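Local coordinates for twin-arginine translocation pathway signal protein (Burkholderia phytofirmans, PDB 2RJO) that probably serves as a periplasmic solute-binding protein that captures sugars for uptake, and here encloses beta-D-galactopyranose in its cleft, at residues Thr93-Pro98 against Leu114-Val119; Pro71-Asp76 against Ile145-Pro150; Glu283-Ala288 against Gly319-Arg324; Gly229-Gln234 against Val249-Phe254. All blocks are in the same frame, centred on the assembly; numbering follows the deposited sequence.

Contact 1 (Thr93-Pro98 against Leu114-Val119). With GAL (beta-D-galactopyranose), chain B.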
# COMPACT_ATOMS: atom_id res chain seq x y z
N THR A 93 -1.85 -10.28 6.89
CA THR A 93 -2.43 -9.64 5.71
C THR A 93 -2.13 -8.15 5.67
O THR A 93 -2.03 -7.50 6.71
CB THR A 93 -3.96 -9.85 5.67
OG1 THR A 93 -4.24 -11.20 5.28
CG2 THR A 93 -4.60 -8.92 4.67
N ILE A 94 -1.99 -7.62 4.46
CA ILE A 94 -1.71 -6.20 4.28
C ILE A 94 -2.70 -5.60 3.28
O ILE A 94 -2.86 -6.12 2.18
CB ILE A 94 -0.29 -5.97 3.71
CG1 ILE A 94 0.74 -6.76 4.50
CG2 ILE A 94 0.04 -4.48 3.76
CD1 ILE A 94 0.93 -6.26 5.92
N TRP A 95 -3.35 -4.50 3.66
CA TRP A 95 -4.27 -3.79 2.76
C TRP A 95 -5.62 -4.41 2.41
O TRP A 95 -6.66 -3.89 2.79
CB TRP A 95 -3.56 -3.45 1.44
CG TRP A 95 -2.47 -2.38 1.51
CD1 TRP A 95 -1.19 -2.49 1.07
CD2 TRP A 95 -2.59 -1.06 2.06
NE1 TRP A 95 -0.50 -1.33 1.31
CE2 TRP A 95 -1.33 -0.43 1.91
CE3 TRP A 95 -3.63 -0.35 2.66
CZ2 TRP A 95 -1.09 0.88 2.34
CZ3 TRP A 95 -3.39 0.97 3.09
CH2 TRP A 95 -2.13 1.55 2.93
N ASN A 96 -5.61 -5.51 1.66
CA ASN A 96 -6.85 -6.12 1.18
C ASN A 96 -7.41 -7.35 1.90
O ASN A 96 -6.71 -8.32 2.14
CB ASN A 96 -6.71 -6.47 -0.32
CG ASN A 96 -6.26 -5.30 -1.17
OD1 ASN A 96 -6.92 -4.27 -1.22
ND2 ASN A 96 -5.13 -5.46 -1.85
N LYS A 97 -8.70 -7.28 2.22
CA LYS A 97 -9.40 -8.37 2.87
C LYS A 97 -10.88 -8.01 2.99
O LYS A 97 -11.24 -6.83 2.97
CB LYS A 97 -8.85 -8.63 4.28
CG LYS A 97 -9.38 -7.67 5.34
CD LYS A 97 -9.02 -8.15 6.74
CE LYS A 97 -9.67 -7.27 7.81
NZ LYS A 97 -11.16 -7.37 7.86
N PRO A 98 -11.75 -9.03 3.10
CA PRO A 98 -13.19 -8.77 3.23
C PRO A 98 -13.44 -8.14 4.59
O PRO A 98 -12.67 -8.36 5.53
CB PRO A 98 -13.81 -10.16 3.13
CG PRO A 98 -12.78 -10.96 2.36
CD PRO A 98 -11.49 -10.47 2.96
N LEU A 114 -2.75 -5.63 8.64
CA LEU A 114 -2.20 -4.29 8.80
C LEU A 114 -2.74 -3.39 7.71
O LEU A 114 -2.94 -3.82 6.58
CB LEU A 114 -0.68 -4.33 8.71
CG LEU A 114 0.07 -5.24 9.68
CD1 LEU A 114 1.55 -5.05 9.45
CD2 LEU A 114 -0.31 -4.93 11.12
N SER A 115 -2.99 -2.13 8.05
CA SER A 115 -3.51 -1.21 7.06
C SER A 115 -3.36 0.22 7.55
O SER A 115 -2.83 0.46 8.63
CB SER A 115 -4.99 -1.52 6.79
OG SER A 115 -5.48 -0.76 5.70
N TYR A 116 -3.82 1.15 6.73
CA TYR A 116 -3.76 2.56 7.08
C TYR A 116 -5.12 3.12 6.72
O TYR A 116 -5.84 2.54 5.90
CB TYR A 116 -2.68 3.27 6.28
CG TYR A 116 -1.29 2.83 6.59
CD1 TYR A 116 -0.43 3.65 7.31
CD2 TYR A 116 -0.80 1.61 6.13
CE1 TYR A 116 0.88 3.27 7.56
CE2 TYR A 116 0.51 1.22 6.37
CZ TYR A 116 1.35 2.05 7.09
OH TYR A 116 2.66 1.69 7.32
N ASP A 117 -5.46 4.25 7.33
CA ASP A 117 -6.72 4.93 7.11
C ASP A 117 -6.71 5.65 5.75
O ASP A 117 -6.35 6.82 5.67
CB ASP A 117 -6.94 5.95 8.23
CG ASP A 117 -8.27 6.66 8.13
OD1 ASP A 117 -8.89 6.63 7.04
OD2 ASP A 117 -8.68 7.27 9.14
N GLY A 118 -7.13 4.94 4.71
CA GLY A 118 -7.14 5.53 3.38
C GLY A 118 -8.09 6.70 3.19
O GLY A 118 -7.86 7.55 2.31
N VAL A 119 -9.15 6.76 3.99
CA VAL A 119 -10.11 7.85 3.88
C VAL A 119 -9.47 9.13 4.39
O VAL A 119 -9.64 10.20 3.79
CB VAL A 119 -11.39 7.57 4.72
CG1 VAL A 119 -12.43 8.67 4.46
CG2 VAL A 119 -11.96 6.20 4.37
C1 GAL B . -0.22 -1.09 -4.54
C2 GAL B . -0.31 0.38 -4.07
C3 GAL B . -0.46 0.41 -2.53
C4 GAL B . -1.74 -0.36 -2.16
C5 GAL B . -1.58 -1.81 -2.69
C6 GAL B . -2.83 -2.59 -2.35
O1 GAL B . -0.10 -1.12 -5.97
O2 GAL B . 0.89 1.06 -4.43
O3 GAL B . -0.57 1.75 -2.07
O4 GAL B . -2.86 0.27 -2.79
O5 GAL B . -1.43 -1.80 -4.15
O6 GAL B . -2.67 -3.91 -2.84
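Trp-95 and Leu-114 continue a parallel strand pairing, their N-to-O bond of 3.0 Å (Trp-95 N to Leu-114 O) being nearly straight at 169°. The second rung runs from Leu-114 N to Thr-93 O at 2.8 Å. Beyond Ile-94 the first strand breaks off: Trp-95 takes positive phi, 71°, and Asn-96 N bonds back to Ile-94 O, which fits a classic gamma turn. CG of Trp-95 lies beside the backbone N and opposite the carbonyl carbon, and from this rotation the indole extends outward, meeting the sugar first and Tyr-116 last. CB and CG lie near GAL C6, and CD1 faces both C5 and C6. From NE1, which is hydrogen-bonded to Tyr-19 OH, GAL C4 is 3.8 Å away, over one face of the indole. The benzo side then turns to the protein, with CE3 3.6 Å from Ser-115 OG and CZ3 near Tyr-116 N. At the far corner, CH2 reaches Tyr-116 CD2 at 3.5 Å, and the two ring systems are inclined by 34°. One flat group thus serves as sugar platform and packing surface, as aromatic residues commonly do in sugar sites. Beside it, Asn-96 ND2 gives GAL O6 a weak bond of 3.1 Å. Ile-94 CD1 and Leu-114 CB, 3.8 Å apart, share the sheet face where Leu-114 packs on helix 253-268, while Ser-115 pairs through its backbone with strand 283-291.

Contact 2 (Pro71-Asp76 against Ile145-Pro150). With GAL (beta-D-galactopyranose), chain B.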
# COMPACT_ATOMS: atom_id res chain seq x y z
N PRO A 71 -2.86 -9.30 -0.42
CA PRO A 71 -3.80 -9.92 -1.35
C PRO A 71 -4.10 -9.09 -2.59
O PRO A 71 -4.43 -7.91 -2.49
CB PRO A 71 -5.04 -10.14 -0.49
CG PRO A 71 -4.46 -10.41 0.85
CD PRO A 71 -3.41 -9.32 0.95
N ASN A 72 -3.99 -9.72 -3.76
CA ASN A 72 -4.25 -9.09 -5.05
C ASN A 72 -5.63 -8.43 -5.03
O ASN A 72 -5.81 -7.32 -5.52
CB ASN A 72 -4.17 -10.14 -6.16
CG ASN A 72 -4.41 -9.55 -7.53
OD1 ASN A 72 -3.73 -8.60 -7.94
ND2 ASN A 72 -5.37 -10.13 -8.27
N ASP A 73 -6.60 -9.13 -4.45
CA ASP A 73 -7.97 -8.62 -4.32
C ASP A 73 -8.43 -9.01 -2.93
O ASP A 73 -7.88 -9.92 -2.31
CB ASP A 73 -8.89 -9.25 -5.39
CG ASP A 73 -9.39 -8.23 -6.42
OD1 ASP A 73 -9.44 -7.02 -6.08
OD2 ASP A 73 -9.77 -8.64 -7.56
N SER A 74 -9.44 -8.32 -2.42
CA SER A 74 -9.95 -8.61 -1.09
C SER A 74 -10.53 -10.02 -0.93
O SER A 74 -10.54 -10.56 0.18
CB SER A 74 -11.00 -7.56 -0.70
OG SER A 74 -10.45 -6.27 -0.88
N ALA A 75 -10.99 -10.61 -2.02
CA ALA A 75 -11.56 -11.95 -1.97
C ALA A 75 -10.49 -13.00 -1.71
O ALA A 75 -10.71 -13.94 -0.94
CB ALA A 75 -12.26 -12.27 -3.29
N ASP A 76 -9.32 -12.82 -2.34
CA ASP A 76 -8.20 -13.75 -2.20
C ASP A 76 -7.77 -13.97 -0.76
O ASP A 76 -7.32 -15.05 -0.40
CB ASP A 76 -7.00 -13.24 -2.99
CG ASP A 76 -7.28 -13.10 -4.46
OD1 ASP A 76 -7.77 -14.08 -5.06
OD2 ASP A 76 -7.00 -12.01 -5.03
N ILE A 145 -7.20 -0.53 -8.26
CA ILE A 145 -8.12 -1.63 -8.54
C ILE A 145 -9.43 -1.39 -7.79
O ILE A 145 -9.46 -1.19 -6.58
CB ILE A 145 -7.50 -2.99 -8.13
CG1 ILE A 145 -6.28 -3.26 -9.01
CG2 ILE A 145 -8.53 -4.11 -8.29
CD1 ILE A 145 -5.46 -4.47 -8.58
N PHE A 146 -10.52 -1.39 -8.54
CA PHE A 146 -11.87 -1.16 -8.02
C PHE A 146 -12.19 -1.78 -6.66
O PHE A 146 -12.58 -1.07 -5.72
CB PHE A 146 -12.88 -1.64 -9.08
CG PHE A 146 -14.29 -1.79 -8.56
CD1 PHE A 146 -14.94 -0.72 -7.97
CD2 PHE A 146 -14.95 -3.01 -8.68
CE1 PHE A 146 -16.26 -0.86 -7.49
CE2 PHE A 146 -16.26 -3.17 -8.21
CZ PHE A 146 -16.92 -2.10 -7.61
N SER A 147 -12.02 -3.09 -6.53
CA SER A 147 -12.34 -3.78 -5.29
C SER A 147 -11.36 -3.69 -4.12
O SER A 147 -11.71 -4.09 -3.00
CB SER A 147 -12.64 -5.25 -5.59
OG SER A 147 -11.52 -5.88 -6.20
N ASN A 148 -10.14 -3.20 -4.35
CA ASN A 148 -9.13 -3.08 -3.28
C ASN A 148 -9.58 -2.12 -2.17
O ASN A 148 -10.08 -1.03 -2.44
CB ASN A 148 -7.80 -2.58 -3.86
CG ASN A 148 -6.98 -3.70 -4.48
OD1 ASN A 148 -7.51 -4.72 -4.92
ND2 ASN A 148 -5.66 -3.50 -4.54
N VAL A 149 -9.38 -2.53 -0.92
CA VAL A 149 -9.78 -1.69 0.21
C VAL A 149 -9.11 -0.31 0.22
O VAL A 149 -9.76 0.69 0.52
CB VAL A 149 -9.50 -2.40 1.54
CG1 VAL A 149 -9.95 -1.53 2.70
CG2 VAL A 149 -10.24 -3.73 1.58
N PRO A 150 -7.80 -0.23 -0.10
CA PRO A 150 -7.20 1.12 -0.08
C PRO A 150 -7.70 1.99 -1.24
O PRO A 150 -7.81 3.21 -1.10
CB PRO A 150 -5.69 0.83 -0.13
CG PRO A 150 -5.60 -0.48 -0.85
CD PRO A 150 -6.77 -1.26 -0.27
C1 GAL B . -0.22 -1.09 -4.54
C2 GAL B . -0.31 0.38 -4.07
C3 GAL B . -0.46 0.41 -2.53
C4 GAL B . -1.74 -0.36 -2.16
C5 GAL B . -1.58 -1.81 -2.69
C6 GAL B . -2.83 -2.59 -2.35
O1 GAL B . -0.10 -1.12 -5.97
O2 GAL B . 0.89 1.06 -4.43
O3 GAL B . -0.57 1.75 -2.07
O4 GAL B . -2.86 0.27 -2.79
O5 GAL B . -1.43 -1.80 -4.15
O6 GAL B . -2.67 -3.91 -2.84
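Ser-74 and Ser-147 meet where the start of helix 74-87 and its preceding loop face the turn leading into helix 149-163, one from each lobe of the periplasmic-binding fold. The denser part centres on Ser-74. Its OG stands anti to the carbonyl carbon (chi1 -52°), a rotation that places it 3.3 Å from Ser-147 O, a weak hydrogen bond. The same OG lies 3.5 Å from Val-149 CG2, a methyl bordering the polar link. Asp-73 and Asn-148 form the backbone's nearest approach, CA to CA 5.8 Å, although the very short Asp-73 OD1 to Ser-147 OG spacing is doubtful. Packing thins toward Ile-145: its CG2 is 3.8 Å from Asp-73 OD1, and its CD1 is 4.2 Å from Asn-72 O. The type I turn from Ile-145 to Asn-148 carries Phe-146 to the exposed outside, and the amide of Asn-72 is engaged by Ser-47 and Arg-13 instead. On the inner side Pro-150 CG comes within 3.4 Å of GAL O4. Only 245 Å² is buried, largely by polar residues, and the one assigned bond is weak; such chemistry is consistent with lips that meet when the lobes close on sugar and part when they open.

Contact 3 (Glu283-Ala288 against Gly319-Arg324). With SO4 (sulfate ion), chain C.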
# COMPACT_ATOMS: atom_id res chain seq x y z
N GLU A 283 -5.91 -6.15 14.20
CA GLU A 283 -6.32 -5.44 12.99
C GLU A 283 -5.94 -4.00 13.29
O GLU A 283 -6.63 -3.31 14.04
CB GLU A 283 -7.82 -5.53 12.76
CG GLU A 283 -8.29 -6.88 12.25
CD GLU A 283 -9.72 -6.84 11.73
OE1 GLU A 283 -10.38 -5.79 11.88
OE2 GLU A 283 -10.19 -7.87 11.19
N SER A 284 -4.83 -3.55 12.71
CA SER A 284 -4.32 -2.21 12.99
C SER A 284 -4.26 -1.22 11.84
O SER A 284 -4.02 -1.58 10.69
CB SER A 284 -2.91 -2.33 13.58
OG SER A 284 -2.78 -3.47 14.42
N PHE A 285 -4.50 0.05 12.16
CA PHE A 285 -4.35 1.13 11.19
C PHE A 285 -3.00 1.61 11.70
O PHE A 285 -2.84 1.80 12.90
CB PHE A 285 -5.39 2.23 11.39
CG PHE A 285 -6.51 2.19 10.40
CD1 PHE A 285 -7.61 3.02 10.55
CD2 PHE A 285 -6.47 1.31 9.31
CE1 PHE A 285 -8.67 2.98 9.64
CE2 PHE A 285 -7.52 1.27 8.40
CZ PHE A 285 -8.62 2.10 8.56
N CYS A 286 -2.02 1.78 10.82
CA CYS A 286 -0.71 2.20 11.27
C CYS A 286 -0.47 3.68 11.02
O CYS A 286 -1.21 4.32 10.27
CB CYS A 286 0.38 1.37 10.58
SG CYS A 286 0.08 -0.40 10.69
N THR A 287 0.56 4.22 11.65
CA THR A 287 0.89 5.62 11.48
C THR A 287 1.71 5.78 10.22
O THR A 287 2.64 5.02 9.98
CB THR A 287 1.71 6.15 12.67
OG1 THR A 287 0.92 6.08 13.86
CG2 THR A 287 2.13 7.60 12.43
N ALA A 288 1.35 6.76 9.39
CA ALA A 288 2.09 7.02 8.16
C ALA A 288 2.62 8.45 8.23
O ALA A 288 2.26 9.20 9.14
CB ALA A 288 1.18 6.84 6.96
N GLY A 319 -4.25 2.79 15.65
CA GLY A 319 -5.52 2.37 16.21
C GLY A 319 -6.04 1.16 15.46
O GLY A 319 -5.35 0.66 14.57
N PRO A 320 -7.23 0.64 15.79
CA PRO A 320 -7.74 -0.52 15.07
C PRO A 320 -8.28 -0.10 13.72
O PRO A 320 -8.55 1.08 13.51
CB PRO A 320 -8.84 -1.05 15.99
CG PRO A 320 -9.38 0.21 16.59
CD PRO A 320 -8.12 1.00 16.91
N VAL A 321 -8.43 -1.05 12.80
CA VAL A 321 -8.97 -0.71 11.50
C VAL A 321 -10.43 -0.35 11.74
O VAL A 321 -11.08 -0.94 12.61
CB VAL A 321 -8.89 -1.89 10.51
CG1 VAL A 321 -7.44 -2.35 10.36
CG2 VAL A 321 -9.78 -3.03 10.99
N VAL A 322 -10.92 0.65 11.02
CA VAL A 322 -12.31 1.07 11.17
C VAL A 322 -13.03 0.80 9.87
O VAL A 322 -12.41 0.75 8.80
CB VAL A 322 -12.42 2.58 11.49
CG1 VAL A 322 -11.56 2.93 12.68
CG2 VAL A 322 -11.99 3.40 10.27
N TYR A 323 -14.34 0.61 9.95
CA TYR A 323 -15.15 0.35 8.77
C TYR A 323 -16.34 1.31 8.77
O TYR A 323 -17.06 1.39 9.76
CB TYR A 323 -15.66 -1.09 8.78
CG TYR A 323 -14.62 -2.15 9.02
CD1 TYR A 323 -14.30 -2.57 10.31
CD2 TYR A 323 -13.99 -2.79 7.95
CE1 TYR A 323 -13.38 -3.62 10.53
CE2 TYR A 323 -13.08 -3.83 8.15
CZ TYR A 323 -12.78 -4.24 9.44
OH TYR A 323 -11.90 -5.29 9.65
N ARG A 324 -16.53 2.02 7.66
CA ARG A 324 -17.65 2.95 7.56
C ARG A 324 -18.98 2.19 7.47
O ARG A 324 -19.07 1.14 6.81
CB ARG A 324 -17.48 3.83 6.32
CG ARG A 324 -16.28 4.75 6.35
CD ARG A 324 -15.56 4.75 5.00
NE ARG A 324 -16.39 5.22 3.90
CZ ARG A 324 -16.31 4.75 2.65
NH1 ARG A 324 -15.45 3.78 2.36
NH2 ARG A 324 -17.08 5.25 1.70
S SO4 C . -14.21 1.23 4.50
O1 SO4 C . -13.59 2.54 4.78
O2 SO4 C . -15.08 0.83 5.63
O3 SO4 C . -13.16 0.21 4.33
O4 SO4 C . -14.99 1.30 3.26
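Tyr-323 OH is gripped from two directions: it donates to Glu-283 OE1 at 2.7 Å, and it is also hydrogen-bonded to Lys-97 NZ. This clasp lies just past a short antiparallel ladder between strands 283-291 and 317-320 of the mixed sheet. Phe-285 and Gly-319 are its hydrogen-bonded pair; Phe-285 N to Gly-319 O is short, 2.6 Å, and almost linear at 177°. The return bond, Gly-319 N to Phe-285 O, is longer at 3.2 Å. Ser-284 and Pro-320 form the next, non-hydrogen-bonded pair, from which side chains diverge. The ladder then loses its regular form: Val-321 N still reaches Glu-283 O at 3.1 Å, but from 57° outside the carbonyl plane. Side chains take over as the C-terminal segment veers off. Val-321 CA sits 3.8 Å from the centroid of the Phe-285 ring and 6° off its normal, a CH-pi contact centred on the face. At the same ring, Phe-285 CE1 meets Val-322 CG2 at 3.4 Å. With CG opposite the carbonyl carbon and the chain extended from there, Glu-283 passes across Val-321, bringing its carboxylate to Tyr-323, whose hydroxyl approaches from above the carboxylate plane. His-102 bonds the other oxygen, OE2, and Lys-97 makes a long, weak ion pair with it; this nearby lysine would be expected to favour the charged form of the glutamate. Tyr-323 is the last residue of 319-324 to touch 283-288; beyond it Arg-324 N donates to O2 of a sulfate, probably from the crystallisation liquor, at 2.8 Å.

Contact 4 (Gly229-Gln234 against Val249-Phe254). With GAL (beta-D-galactopyranose), chain B.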
# COMPACT_ATOMS: atom_id res chain seq x y z
N GLY A 229 0.13 11.82 -4.96
CA GLY A 229 0.13 10.37 -4.99
C GLY A 229 0.06 9.81 -3.59
O GLY A 229 -0.42 10.48 -2.67
N MSE A 230 0.53 8.58 -3.41
CA MSE A 230 0.53 7.93 -2.11
C MSE A 230 1.42 6.70 -2.16
O MSE A 230 1.33 5.92 -3.10
CB MSE A 230 -0.90 7.53 -1.68
CG MSE A 230 -1.61 8.61 -0.86
SE MSE A 230 -3.25 8.16 -0.21
CE MSE A 230 -4.29 8.86 -1.46
N ASP A 231 2.27 6.55 -1.15
CA ASP A 231 3.20 5.44 -1.02
C ASP A 231 4.53 5.94 -0.46
O ASP A 231 5.13 5.29 0.38
CB ASP A 231 3.45 4.74 -2.37
CG ASP A 231 2.37 3.70 -2.71
OD1 ASP A 231 1.56 3.38 -1.82
OD2 ASP A 231 2.35 3.21 -3.86
N GLY A 232 4.96 7.11 -0.93
CA GLY A 232 6.21 7.67 -0.46
C GLY A 232 7.41 6.92 -0.99
O GLY A 232 8.44 6.85 -0.32
N THR A 233 7.29 6.34 -2.18
CA THR A 233 8.38 5.59 -2.79
C THR A 233 9.49 6.55 -3.22
O THR A 233 9.22 7.71 -3.52
CB THR A 233 7.89 4.80 -4.02
OG1 THR A 233 7.50 5.71 -5.06
CG2 THR A 233 6.69 3.93 -3.66
N GLN A 234 10.72 6.06 -3.25
CA GLN A 234 11.86 6.88 -3.64
C GLN A 234 11.62 7.70 -4.92
O GLN A 234 11.86 8.90 -4.93
CB GLN A 234 13.10 5.99 -3.77
CG GLN A 234 14.08 6.36 -4.87
CD GLN A 234 14.83 7.67 -4.64
OE1 GLN A 234 15.61 8.12 -5.50
NE2 GLN A 234 14.61 8.28 -3.47
N VAL A 249 2.14 10.06 0.60
CA VAL A 249 2.03 9.56 1.96
C VAL A 249 2.91 8.32 2.07
O VAL A 249 2.78 7.39 1.27
CB VAL A 249 0.56 9.22 2.32
CG1 VAL A 249 0.47 8.79 3.78
CG2 VAL A 249 -0.32 10.45 2.08
N ASP A 250 3.82 8.32 3.03
CA ASP A 250 4.73 7.21 3.21
C ASP A 250 4.20 6.13 4.15
O ASP A 250 4.02 6.37 5.35
CB ASP A 250 6.07 7.74 3.71
CG ASP A 250 7.19 6.74 3.53
OD1 ASP A 250 6.96 5.67 2.93
OD2 ASP A 250 8.32 7.03 3.99
N TRP A 251 3.94 4.95 3.58
CA TRP A 251 3.43 3.80 4.33
C TRP A 251 4.62 3.00 4.83
O TRP A 251 4.48 2.13 5.68
CB TRP A 251 2.61 2.87 3.42
CG TRP A 251 1.58 3.51 2.52
CD1 TRP A 251 1.46 3.31 1.17
CD2 TRP A 251 0.48 4.34 2.91
NE1 TRP A 251 0.34 3.95 0.70
CE2 TRP A 251 -0.28 4.59 1.74
CE3 TRP A 251 0.05 4.89 4.12
CZ2 TRP A 251 -1.44 5.38 1.75
CZ3 TRP A 251 -1.11 5.67 4.13
CH2 TRP A 251 -1.84 5.90 2.95
N ASP A 252 5.78 3.29 4.28
CA ASP A 252 7.00 2.60 4.64
C ASP A 252 6.86 1.12 4.27
O ASP A 252 6.76 0.25 5.14
CB ASP A 252 7.28 2.75 6.13
CG ASP A 252 8.74 2.56 6.46
OD1 ASP A 252 9.46 1.96 5.62
OD2 ASP A 252 9.15 3.01 7.55
N PRO A 253 6.83 0.82 2.97
CA PRO A 253 6.70 -0.55 2.48
C PRO A 253 7.82 -1.43 3.01
O PRO A 253 7.60 -2.58 3.36
CB PRO A 253 6.71 -0.39 0.96
CG PRO A 253 7.38 0.94 0.74
CD PRO A 253 6.82 1.78 1.85
N PHE A 254 9.03 -0.88 3.07
CA PHE A 254 10.16 -1.64 3.60
C PHE A 254 9.76 -2.20 4.97
O PHE A 254 9.80 -3.39 5.20
CB PHE A 254 11.37 -0.72 3.76
CG PHE A 254 12.58 -1.41 4.32
CD1 PHE A 254 13.51 -2.00 3.47
CD2 PHE A 254 12.78 -1.47 5.69
CE1 PHE A 254 14.64 -2.64 3.98
CE2 PHE A 254 13.91 -2.11 6.22
CZ PHE A 254 14.85 -2.70 5.36
C1 GAL B . -0.22 -1.09 -4.54
C2 GAL B . -0.31 0.38 -4.07
C3 GAL B . -0.46 0.41 -2.53
C4 GAL B . -1.74 -0.36 -2.16
C5 GAL B . -1.58 -1.81 -2.69
C6 GAL B . -2.83 -2.59 -2.35
O1 GAL B . -0.10 -1.12 -5.97
O2 GAL B . 0.89 1.06 -4.43
O3 GAL B . -0.57 1.75 -2.07
O4 GAL B . -2.86 0.27 -2.79
O5 GAL B . -1.43 -1.80 -4.15
O6 GAL B . -2.67 -3.91 -2.84
O HOH W 1 10.11 5.49 1.42
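Asp-231 and Asp-250 share a single backbone bridge between pieces running 50° apart; Trp-251 N to Asp-231 O is weak at 3.4 Å, and Asp-231 N bonds Val-249 O, whose position is less certain. With CG opposite its carbonyl carbon, Asp-231 turns its carboxylate to the sugar and holds it with both oxygens: GAL O3 donates to OD1 and GAL O2 to OD2, both at 2.7 Å. Trp-251, itself part of the sugar pocket, sends NE1 to Asp-231 OD1 at 2.9 Å, a weak, bent bond (117°) that would help orient the carboxylate. OD1 lies in the indole plane at the ring edge, while carboxylate and ring planes stand 72° apart. The selenomethionine Met-230 packs on Val-249 and Trp-251, its CG 3.7 Å from Val-249 CG2. Its SE reaches Trp-251 CZ2 at 3.9 Å, an oblique Met-aromatic contact. Asp-250 OD1 accepts from Asp-252 N at 3.0 Å, an Asx turn leading into helix 253-268, where Asp-252 is the N-cap. This crossing is wedged among several elements: Val-249 rests on strand 283-291 and, with Met-230, on helix 118-132; Arg-154 of helix 149-163 touches Met-230 and Trp-251; and Pro-253 packs against helix 18-34.

In the fold
Contacts 1 and 4 are buried, contact 3 partly so, and contact 2 lies at the surface. Contacts 1, 3 and 4 all reach the mixed sheet, with strand 283-291 as common element: it neighbours 110-115, 317-320 and 248-250. Contacts 1 and 4 meet through Trp-95 and Trp-251, contacts 1 and 3 through Lys-97 and Tyr-323. Contact 2 instead joins two helix N-termini and the loops before them, reaching contact 1 through Asn-96 but staying about 7 Å, nearest atoms, from contacts 3 and 4. Chemistry follows place: aromatic and carboxylate groups line the sugar in contacts 1 and 4, contact 3 combines a short ladder with Phe-Val packing and a Tyr-Glu bond, and weak polar links mark contact 2.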